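Local atomic coordinates of nitrogenase iron-molybdenum cofactor biosynthesis protein NifB (Methanothermobacter thermautotrophicus, PDB entry 7JMA), a protein that probably carries out the radical SAM-dependent carbide insertion that accompanies the coupling of two [4Fe-4S] clusters into an [8Fe-9S-C] precursor of the nitrogenase cofactor. Residues 140-151 / 167-178; 204-212 / 248-256. All blocks are in the same frame, centred on the assembly; numbering follows the deposited sequence.

Interaction 1 (140-151 / 167-178)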
loop_
_atom_site.group_PDB
_atom_site.type_symbol
_atom_site.label_atom_id
_atom_site.label_comp_id
_atom_site.label_asym_id
_atom_site.label_seq_id
_atom_site.Cartn_x
_atom_site.Cartn_y
_atom_site.Cartn_z
ATOM N N VAL A 140 -1.597 -2.319 -1.338
ATOM C CA VAL A 140 -2.228 -1.019 -1.574
ATOM C C VAL A 140 -3.050 -0.672 -0.341
ATOM O O VAL A 140 -3.821 -1.503 0.143
ATOM C CB VAL A 140 -3.121 -1.052 -2.829
ATOM C CG1 VAL A 140 -3.706 0.352 -3.081
ATOM C CG2 VAL A 140 -2.339 -1.546 -4.058
ATOM N N THR A 141 -2.876 0.540 0.196
ATOM C CA THR A 141 -3.610 0.927 1.388
ATOM C C THR A 141 -4.889 1.625 0.950
ATOM O O THR A 141 -4.841 2.701 0.338
ATOM C CB THR A 141 -2.747 1.815 2.279
ATOM O OG1 THR A 141 -1.638 1.027 2.741
ATOM C CG2 THR A 141 -3.552 2.291 3.492
ATOM N N VAL A 142 -6.025 1.004 1.250
ATOM C CA VAL A 142 -7.337 1.499 0.856
ATOM C C VAL A 142 -8.149 1.640 2.129
ATOM O O VAL A 142 -8.528 0.637 2.746
ATOM C CB VAL A 142 -8.063 0.568 -0.125
ATOM C CG1 VAL A 142 -9.418 1.195 -0.468
ATOM C CG2 VAL A 142 -7.244 0.305 -1.394
ATOM N N ASN A 143 -8.425 2.885 2.528
ATOM C CA ASN A 143 -9.098 3.134 3.793
ATOM C C ASN A 143 -10.560 3.514 3.642
ATOM O O ASN A 143 -11.276 3.541 4.645
ATOM C CB ASN A 143 -8.348 4.232 4.563
ATOM C CG ASN A 143 -6.948 3.795 4.937
ATOM O OD1 ASN A 143 -6.761 2.701 5.463
ATOM N ND2 ASN A 143 -5.954 4.631 4.645
ATOM N N ALA A 144 -11.016 3.796 2.423
ATOM C CA ALA A 144 -12.426 4.057 2.172
ATOM C C ALA A 144 -12.674 3.959 0.675
ATOM O O ALA A 144 -11.764 4.134 -0.138
ATOM C CB ALA A 144 -12.857 5.438 2.699
ATOM N N VAL A 145 -13.929 3.698 0.324
ATOM C CA VAL A 145 -14.391 3.807 -1.052
ATOM C C VAL A 145 -15.579 4.745 -1.190
ATOM O O VAL A 145 -16.064 4.955 -2.305
ATOM C CB VAL A 145 -14.719 2.419 -1.637
ATOM C CG1 VAL A 145 -13.459 1.580 -1.597
ATOM C CG2 VAL A 145 -15.843 1.747 -0.858
ATOM N N ASP A 146 -16.046 5.326 -0.094
ATOM C CA ASP A 146 -17.166 6.254 -0.094
ATOM C C ASP A 146 -16.629 7.636 0.243
ATOM O O ASP A 146 -16.016 7.805 1.308
ATOM C CB ASP A 146 -18.207 5.788 0.920
ATOM C CG ASP A 146 -19.142 6.889 1.385
ATOM O OD1 ASP A 146 -19.635 6.757 2.523
ATOM O OD2 ASP A 146 -19.412 7.854 0.636
ATOM N N PRO A 147 -16.810 8.635 -0.626
ATOM C CA PRO A 147 -16.123 9.924 -0.415
ATOM C C PRO A 147 -16.547 10.658 0.842
ATOM O O PRO A 147 -15.775 11.479 1.352
ATOM C CB PRO A 147 -16.478 10.728 -1.675
ATOM C CG PRO A 147 -16.980 9.727 -2.665
ATOM C CD PRO A 147 -17.588 8.615 -1.874
ATOM N N GLU A 148 -17.751 10.415 1.358
ATOM C CA GLU A 148 -18.120 11.069 2.609
ATOM C C GLU A 148 -17.294 10.546 3.776
ATOM O O GLU A 148 -17.140 11.251 4.778
ATOM C CB GLU A 148 -19.611 10.893 2.894
ATOM C CG GLU A 148 -19.969 9.545 3.464
ATOM C CD GLU A 148 -21.380 9.483 4.016
ATOM O OE1 GLU A 148 -22.212 10.334 3.632
ATOM O OE2 GLU A 148 -21.661 8.568 4.821
ATOM N N ILE A 149 -16.749 9.338 3.659
ATOM C CA ILE A 149 -15.829 8.813 4.658
ATOM C C ILE A 149 -14.387 9.148 4.303
ATOM O O ILE A 149 -13.601 9.529 5.176
ATOM C CB ILE A 149 -16.032 7.290 4.804
ATOM C CG1 ILE A 149 -17.415 6.990 5.385
ATOM C CG2 ILE A 149 -14.909 6.678 5.647
ATOM C CD1 ILE A 149 -17.767 5.520 5.420
ATOM N N GLY A 150 -14.027 9.017 3.020
ATOM C CA GLY A 150 -12.652 9.252 2.612
ATOM C C GLY A 150 -12.203 10.690 2.788
ATOM O O GLY A 150 -11.030 10.946 3.080
ATOM N N GLU A 151 -13.124 11.643 2.634
ATOM C CA GLU A 151 -12.767 13.045 2.794
ATOM C C GLU A 151 -12.339 13.366 4.216
ATOM O O GLU A 151 -11.680 14.388 4.441
ATOM C CB GLU A 151 -13.940 13.931 2.383
ATOM C CG GLU A 151 -15.075 13.919 3.380
ATOM C CD GLU A 151 -16.330 14.580 2.844
ATOM O OE1 GLU A 151 -16.328 15.003 1.669
ATOM O OE2 GLU A 151 -17.318 14.675 3.602
ATOM N N ARG A 167 -12.523 16.636 -0.301
ATOM C CA ARG A 167 -13.241 15.576 -0.992
ATOM C C ARG A 167 -12.615 15.282 -2.347
ATOM O O ARG A 167 -12.446 14.114 -2.718
ATOM C CB ARG A 167 -14.711 15.952 -1.144
ATOM C CG ARG A 167 -15.529 14.861 -1.803
ATOM C CD ARG A 167 -16.939 15.336 -2.092
ATOM N NE ARG A 167 -17.916 14.581 -1.318
ATOM C CZ ARG A 167 -18.757 13.696 -1.839
ATOM N NH1 ARG A 167 -18.746 13.453 -3.145
ATOM N NH2 ARG A 167 -19.610 13.054 -1.054
ATOM N N GLU A 168 -12.230 16.329 -3.088
ATOM C CA GLU A 168 -11.590 16.114 -4.383
ATOM C C GLU A 168 -10.289 15.339 -4.235
ATOM O O GLU A 168 -9.950 14.517 -5.093
ATOM C CB GLU A 168 -11.334 17.443 -5.085
ATOM C CG GLU A 168 -10.829 17.270 -6.510
ATOM C CD GLU A 168 -10.827 18.563 -7.308
ATOM O OE1 GLU A 168 -11.299 18.541 -8.468
ATOM O OE2 GLU A 168 -10.349 19.594 -6.784
ATOM N N ALA A 169 -9.536 15.595 -3.162
ATOM C CA ALA A 169 -8.321 14.815 -2.925
ATOM C C ALA A 169 -8.637 13.321 -2.815
ATOM O O ALA A 169 -8.003 12.491 -3.478
ATOM C CB ALA A 169 -7.604 15.315 -1.666
ATOM N N PHE A 170 -9.611 12.957 -1.978
ATOM C CA PHE A 170 -9.946 11.543 -1.850
ATOM C C PHE A 170 -10.465 10.965 -3.161
ATOM O O PHE A 170 -10.176 9.806 -3.501
ATOM C CB PHE A 170 -10.985 11.311 -0.756
ATOM C CG PHE A 170 -11.479 9.897 -0.741
ATOM C CD1 PHE A 170 -10.677 8.887 -0.231
ATOM C CD2 PHE A 170 -12.701 9.563 -1.314
ATOM C CE1 PHE A 170 -11.112 7.557 -0.245
ATOM C CE2 PHE A 170 -13.133 8.246 -1.330
ATOM C CZ PHE A 170 -12.335 7.246 -0.796
ATOM N N GLU A 171 -11.281 11.726 -3.891
ATOM C CA GLU A 171 -11.849 11.183 -5.119
ATOM C C GLU A 171 -10.756 10.859 -6.132
ATOM O O GLU A 171 -10.827 9.841 -6.833
ATOM C CB GLU A 171 -12.870 12.162 -5.694
ATOM C CG GLU A 171 -14.144 12.222 -4.858
ATOM C CD GLU A 171 -15.102 13.306 -5.303
ATOM O OE1 GLU A 171 -14.660 14.265 -5.979
ATOM O OE2 GLU A 171 -16.303 13.192 -4.976
ATOM N N VAL A 172 -9.727 11.704 -6.203
ATOM C CA VAL A 172 -8.588 11.447 -7.079
ATOM C C VAL A 172 -7.805 10.229 -6.594
ATOM O O VAL A 172 -7.490 9.321 -7.379
ATOM C CB VAL A 172 -7.691 12.700 -7.154
ATOM C CG1 VAL A 172 -6.379 12.384 -7.885
ATOM C CG2 VAL A 172 -8.427 13.851 -7.824
ATOM N N LEU A 173 -7.488 10.183 -5.292
ATOM C CA LEU A 173 -6.770 9.034 -4.742
ATOM C C LEU A 173 -7.566 7.753 -4.959
ATOM O O LEU A 173 -7.025 6.736 -5.413
ATOM C CB LEU A 173 -6.495 9.235 -3.258
ATOM C CG LEU A 173 -5.887 8.033 -2.540
ATOM C CD1 LEU A 173 -4.535 7.602 -3.159
ATOM C CD2 LEU A 173 -5.738 8.304 -1.060
ATOM N N SER A 174 -8.867 7.795 -4.660
ATOM C CA SER A 174 -9.665 6.576 -4.723
ATOM C C SER A 174 -9.763 6.059 -6.147
ATOM O O SER A 174 -9.604 4.852 -6.390
ATOM C CB SER A 174 -11.065 6.825 -4.156
ATOM O OG SER A 174 -11.876 5.648 -4.338
ATOM N N ARG A 175 -10.053 6.948 -7.106
ATOM C CA ARG A 175 -10.135 6.502 -8.496
ATOM C C ARG A 175 -8.824 5.871 -8.949
ATOM O O ARG A 175 -8.816 4.792 -9.567
ATOM C CB ARG A 175 -10.498 7.661 -9.417
ATOM C CG ARG A 175 -11.009 7.164 -10.755
ATOM C CD ARG A 175 -10.760 8.125 -11.894
ATOM N NE ARG A 175 -9.384 8.616 -11.892
ATOM C CZ ARG A 175 -9.012 9.783 -12.409
ATOM N NH1 ARG A 175 -9.918 10.573 -12.975
ATOM N NH2 ARG A 175 -7.738 10.159 -12.360
ATOM N N ASN A 176 -7.701 6.520 -8.623
ATOM C CA ASN A 176 -6.406 6.024 -9.068
ATOM C C ASN A 176 -6.046 4.704 -8.396
ATOM O O ASN A 176 -5.554 3.775 -9.059
ATOM C CB ASN A 176 -5.330 7.082 -8.795
ATOM C CG ASN A 176 -5.325 8.191 -9.841
ATOM O OD1 ASN A 176 -6.262 8.321 -10.624
ATOM N ND2 ASN A 176 -4.262 8.992 -9.858
ATOM N N GLN A 177 -6.281 4.588 -7.088
ATOM C CA GLN A 177 -5.824 3.387 -6.399
ATOM C C GLN A 177 -6.684 2.184 -6.785
ATOM O O GLN A 177 -6.162 1.074 -6.948
ATOM C CB GLN A 177 -5.786 3.613 -4.878
ATOM C CG GLN A 177 -7.124 3.730 -4.186
ATOM C CD GLN A 177 -6.979 4.033 -2.699
ATOM O OE1 GLN A 177 -5.859 4.116 -2.153
ATOM N NE2 GLN A 177 -8.098 4.183 -2.035
ATOM N N LEU A 178 -7.990 2.395 -7.005
ATOM C CA LEU A 178 -8.850 1.271 -7.385
ATOM C C LEU A 178 -8.591 0.829 -8.821
ATOM O O LEU A 178 -8.588 -0.377 -9.114
ATOM C CB LEU A 178 -10.324 1.643 -7.201
ATOM C CG LEU A 178 -10.721 1.878 -5.740
ATOM C CD1 LEU A 178 -12.172 2.341 -5.661
ATOM C CD2 LEU A 178 -10.489 0.615 -4.890
HETATM O O HOH W 1 -10.745 3.983 -2.646
HETATM O O HOH W 2 -14.394 6.102 -4.341
#

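Interaction 2 (204-212 / 248-256)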
loop_
_atom_site.group_PDB
_atom_site.type_symbol
_atom_site.label_atom_id
_atom_site.label_comp_id
_atom_site.label_asym_id
_atom_site.label_seq_id
_atom_site.Cartn_x
_atom_site.Cartn_y
_atom_site.Cartn_z
ATOM N N GLU A 204 -17.866 0.260 10.046
ATOM C CA GLU A 204 -18.929 -0.451 9.349
ATOM C C GLU A 204 -18.769 -0.393 7.838
ATOM O O GLU A 204 -19.596 -0.956 7.110
ATOM C CB GLU A 204 -20.290 0.116 9.746
ATOM C CG GLU A 204 -20.617 -0.052 11.219
ATOM C CD GLU A 204 -21.752 0.846 11.662
ATOM O OE1 GLU A 204 -22.652 1.114 10.837
ATOM O OE2 GLU A 204 -21.746 1.284 12.831
ATOM N N HIS A 205 -17.717 0.259 7.364
ATOM C CA HIS A 205 -17.464 0.490 5.956
ATOM C C HIS A 205 -16.432 -0.472 5.380
ATOM O O HIS A 205 -16.269 -0.530 4.156
ATOM C CB HIS A 205 -16.997 1.943 5.783
ATOM C CG HIS A 205 -16.668 2.322 4.381
ATOM N ND1 HIS A 205 -17.589 2.259 3.359
ATOM C CD2 HIS A 205 -15.523 2.796 3.832
ATOM C CE1 HIS A 205 -17.021 2.665 2.237
ATOM N NE2 HIS A 205 -15.768 2.996 2.497
ATOM N N ILE A 206 -15.751 -1.239 6.232
ATOM C CA ILE A 206 -14.664 -2.088 5.761
ATOM C C ILE A 206 -15.176 -3.169 4.814
ATOM O O ILE A 206 -14.482 -3.531 3.860
ATOM C CB ILE A 206 -13.905 -2.691 6.957
ATOM C CG1 ILE A 206 -13.429 -1.586 7.907
ATOM C CG2 ILE A 206 -12.735 -3.519 6.483
ATOM C CD1 ILE A 206 -12.370 -0.701 7.340
ATOM N N VAL A 207 -16.387 -3.693 5.033
ATOM C CA VAL A 207 -16.878 -4.724 4.118
ATOM C C VAL A 207 -17.192 -4.126 2.747
ATOM O O VAL A 207 -17.094 -4.816 1.722
ATOM C CB VAL A 207 -18.096 -5.462 4.707
ATOM C CG1 VAL A 207 -17.650 -6.481 5.744
ATOM C CG2 VAL A 207 -19.074 -4.482 5.316
ATOM N N ASP A 208 -17.573 -2.844 2.694
ATOM C CA ASP A 208 -17.730 -2.176 1.404
ATOM C C ASP A 208 -16.398 -2.089 0.677
ATOM O O ASP A 208 -16.325 -2.325 -0.537
ATOM C CB ASP A 208 -18.316 -0.774 1.584
ATOM C CG ASP A 208 -19.636 -0.779 2.318
ATOM O OD1 ASP A 208 -20.506 -1.601 1.963
ATOM O OD2 ASP A 208 -19.800 0.045 3.244
ATOM N N ILE A 209 -15.331 -1.730 1.401
ATOM C CA ILE A 209 -13.996 -1.757 0.809
ATOM C C ILE A 209 -13.713 -3.134 0.230
ATOM O O ILE A 209 -13.299 -3.273 -0.925
ATOM C CB ILE A 209 -12.930 -1.370 1.849
ATOM C CG1 ILE A 209 -13.172 0.043 2.382
ATOM C CG2 ILE A 209 -11.527 -1.434 1.226
ATOM C CD1 ILE A 209 -12.242 0.393 3.511
ATOM N N ALA A 210 -13.941 -4.174 1.036
ATOM C CA ALA A 210 -13.612 -5.531 0.612
ATOM C C ALA A 210 -14.362 -5.909 -0.655
ATOM O O ALA A 210 -13.778 -6.481 -1.581
ATOM C CB ALA A 210 -13.919 -6.518 1.738
ATOM N N ARG A 211 -15.659 -5.596 -0.721
ATOM C CA ARG A 211 -16.417 -5.908 -1.931
ATOM C C ARG A 211 -15.834 -5.183 -3.138
ATOM O O ARG A 211 -15.682 -5.775 -4.213
ATOM C CB ARG A 211 -17.890 -5.543 -1.744
ATOM C CG ARG A 211 -18.643 -6.462 -0.808
ATOM C CD ARG A 211 -20.117 -6.094 -0.759
ATOM N NE ARG A 211 -20.717 -6.471 0.515
ATOM C CZ ARG A 211 -21.209 -7.678 0.780
ATOM N NH1 ARG A 211 -21.179 -8.631 -0.144
ATOM N NH2 ARG A 211 -21.737 -7.932 1.970
ATOM N N GLU A 212 -15.465 -3.903 -2.968
ATOM C CA GLU A 212 -14.966 -3.123 -4.095
ATOM C C GLU A 212 -13.605 -3.624 -4.565
ATOM O O GLU A 212 -13.363 -3.754 -5.771
ATOM C CB GLU A 212 -14.870 -1.643 -3.722
ATOM C CG GLU A 212 -14.589 -0.747 -4.909
ATOM C CD GLU A 212 -15.614 -0.908 -6.027
ATOM O OE1 GLU A 212 -15.205 -0.903 -7.211
ATOM O OE2 GLU A 212 -16.822 -1.034 -5.719
ATOM N N ASN A 248 -13.773 -11.245 10.625
ATOM C CA ASN A 248 -14.654 -12.370 10.328
ATOM C C ASN A 248 -15.676 -12.008 9.259
ATOM O O ASN A 248 -16.003 -12.836 8.402
ATOM C CB ASN A 248 -15.352 -12.837 11.605
ATOM C CG ASN A 248 -14.393 -13.484 12.582
ATOM O OD1 ASN A 248 -13.318 -13.944 12.197
ATOM N ND2 ASN A 248 -14.775 -13.522 13.855
ATOM N N GLU A 249 -16.189 -10.778 9.290
ATOM C CA GLU A 249 -17.114 -10.343 8.249
ATOM C C GLU A 249 -16.410 -10.206 6.905
ATOM O O GLU A 249 -16.942 -10.624 5.873
ATOM C CB GLU A 249 -17.764 -9.019 8.641
ATOM C CG GLU A 249 -19.231 -9.145 9.029
ATOM C CD GLU A 249 -20.007 -7.864 8.783
ATOM O OE1 GLU A 249 -19.553 -6.795 9.244
ATOM O OE2 GLU A 249 -21.066 -7.922 8.119
ATOM N N VAL A 250 -15.222 -9.602 6.896
ATOM C CA VAL A 250 -14.500 -9.421 5.639
ATOM C C VAL A 250 -14.150 -10.768 5.030
ATOM O O VAL A 250 -14.175 -10.931 3.803
ATOM C CB VAL A 250 -13.253 -8.542 5.871
ATOM C CG1 VAL A 250 -12.388 -8.494 4.617
ATOM C CG2 VAL A 250 -13.669 -7.146 6.275
ATOM N N GLU A 251 -13.846 -11.756 5.876
ATOM C CA GLU A 251 -13.466 -13.084 5.409
ATOM C C GLU A 251 -14.556 -13.730 4.557
ATOM O O GLU A 251 -14.258 -14.588 3.715
ATOM C CB GLU A 251 -13.147 -13.972 6.611
ATOM C CG GLU A 251 -12.121 -15.057 6.352
ATOM C CD GLU A 251 -11.679 -15.740 7.633
ATOM O OE1 GLU A 251 -12.555 -16.165 8.419
ATOM O OE2 GLU A 251 -10.452 -15.840 7.858
ATOM N N LYS A 252 -15.817 -13.352 4.764
ATOM C CA LYS A 252 -16.882 -13.899 3.934
ATOM C C LYS A 252 -16.837 -13.359 2.511
ATOM O O LYS A 252 -17.499 -13.922 1.631
ATOM C CB LYS A 252 -18.246 -13.607 4.566
ATOM N N ILE A 253 -16.060 -12.303 2.275
ATOM C CA ILE A 253 -15.984 -11.651 0.979
ATOM C C ILE A 253 -14.645 -11.902 0.298
ATOM O O ILE A 253 -14.597 -12.139 -0.910
ATOM C CB ILE A 253 -16.265 -10.138 1.132
ATOM C CG1 ILE A 253 -17.743 -9.925 1.500
ATOM C CG2 ILE A 253 -15.841 -9.361 -0.096
ATOM C CD1 ILE A 253 -17.949 -8.959 2.633
ATOM N N ILE A 254 -13.554 -11.867 1.049
ATOM C CA ILE A 254 -12.207 -11.956 0.489
ATOM C C ILE A 254 -11.308 -12.555 1.568
ATOM O O ILE A 254 -11.562 -12.333 2.761
ATOM C CB ILE A 254 -11.731 -10.566 0.028
ATOM C CG1 ILE A 254 -10.351 -10.601 -0.640
ATOM C CG2 ILE A 254 -11.700 -9.616 1.207
ATOM C CD1 ILE A 254 -10.018 -9.317 -1.365
ATOM N N PRO A 255 -10.283 -13.338 1.219
ATOM C CA PRO A 255 -9.359 -13.842 2.242
ATOM C C PRO A 255 -8.754 -12.709 3.063
ATOM O O PRO A 255 -8.503 -11.613 2.559
ATOM C CB PRO A 255 -8.291 -14.570 1.424
ATOM C CG PRO A 255 -9.027 -15.040 0.212
ATOM C CD PRO A 255 -10.004 -13.927 -0.106
ATOM N N VAL A 256 -8.518 -12.992 4.343
ATOM C CA VAL A 256 -8.007 -12.009 5.290
ATOM C C VAL A 256 -6.678 -12.511 5.829
ATOM O O VAL A 256 -6.532 -13.697 6.140
ATOM C CB VAL A 256 -9.000 -11.753 6.442
ATOM C CG1 VAL A 256 -8.392 -10.806 7.481
ATOM C CG2 VAL A 256 -10.295 -11.183 5.896
#

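Interaction 1 (140-151 / 167-178)
The CA atoms of Glu151 and Arg167 lie 4.6 Å apart, and the gap widens to 7.5 Å between those of Val140 and Gln177. Residues 140-141 end a strand, 142-146 form a loop, and a short helix starts at Pro147, N-capped by Asp146, whose OD2 accepts from Glu148 N. Phe170 reaches from helix 166-186 into the bend of this segment. With CG anti to the backbone N (chi1 172°), its ring lies flat under Gly150, whose CA sits 3.5 Å from the ring centroid in a CH-pi contact. Ser174 CB lies over the opposite face, and Ala144 O meets the edge in plane, 3.2 Å from Phe170 CZ. Strand 137-141 of the parallel radical SAM sheet and helix 166-186 form a beta-alpha unit, with the loop, short helix and a hairpin inserted between. Near the strand end, the side chain of Thr141 is about 7 Å from that of Cys42, a ligand of a [4Fe-4S] cluster not bound in this apo structure. Pro147 CB rests over the centre of one face of the Arg167 guanidinium, 3.7 Å from CZ. Arg167 bridges two acids in a salt-bridge network: NE bonds weakly to Glu151 OE1 at 3.4 Å, the carboxylate and guanidinium planes turned 68° apart, while NH1 pairs with Glu171 OE2, its hydrogen bond also weak. Two waters link Ser174 OG to the loop, donating to Ala144 O and Val145 O respectively.

Interaction 2 (204-212 / 248-256)
The guanidinium of Arg211 carries Ile253 CD1 over the centre of one face, 3.9 Å above its plane and 4.0 Å from CZ, and the two side chains cross at about a right angle. Because Ile253 CG2 is anti to the backbone N (chi1 -69° for CG1), this second branch turns to the helix backbone, 3.8 Å from Arg211 N and 3.9 Å from Ala210 CB. With an alanine here in place of the isoleucine, both branches of Ile253 go, which would probably leave the Arg211 guanidinium without its apolar partner and a gap beside Ala210. Ala210 CB points toward the other segment and also touches Val250 CG1 and Ile254 CG2, each at 3.8 Å. Val207 CG1 fits among Glu249 CB, Val250 CG2 and Ile253 CD1, and Ile206 CG2 meets Val250 CG2 at 3.8 Å. The contact between the segments is therefore mainly apolar, with the Arg211 and Glu249 side chains at its exposed margin. Helix 206-216 lies between two layers here, Ile206 and Ala210 packing on Met221 of strand 220-225, the outermost strand of the parallel sheet, while the end of helix 240-251 and the turn after it lean on the helix; Pro255 then bonds through its backbone to Met221.

In the fold
Along the chain, interaction 1 comes first: strand 137-141 leads into the loop and short helix 147-150, the chain turns through strands 154-159 and 162-165, and helix 166-186 returns to close the excursion. Strand 190-197 follows beside strand 137-141, and interaction 2 then opens at helix 206-216, closing after strand 220-225 when helix 240-251 and its following turn come back. The two loops are in series, neither nested nor crossed. Their centres lie about 17 Å apart, yet they touch: His205 NE2 probably hydrogen-bonds to Val145 N, and Ile209 packs against Asn143. Helix 206-216 is thus the shared element: Leu178 of helix 166-186 touches its Glu212, while another side carries helix 240-251, the last helix modelled.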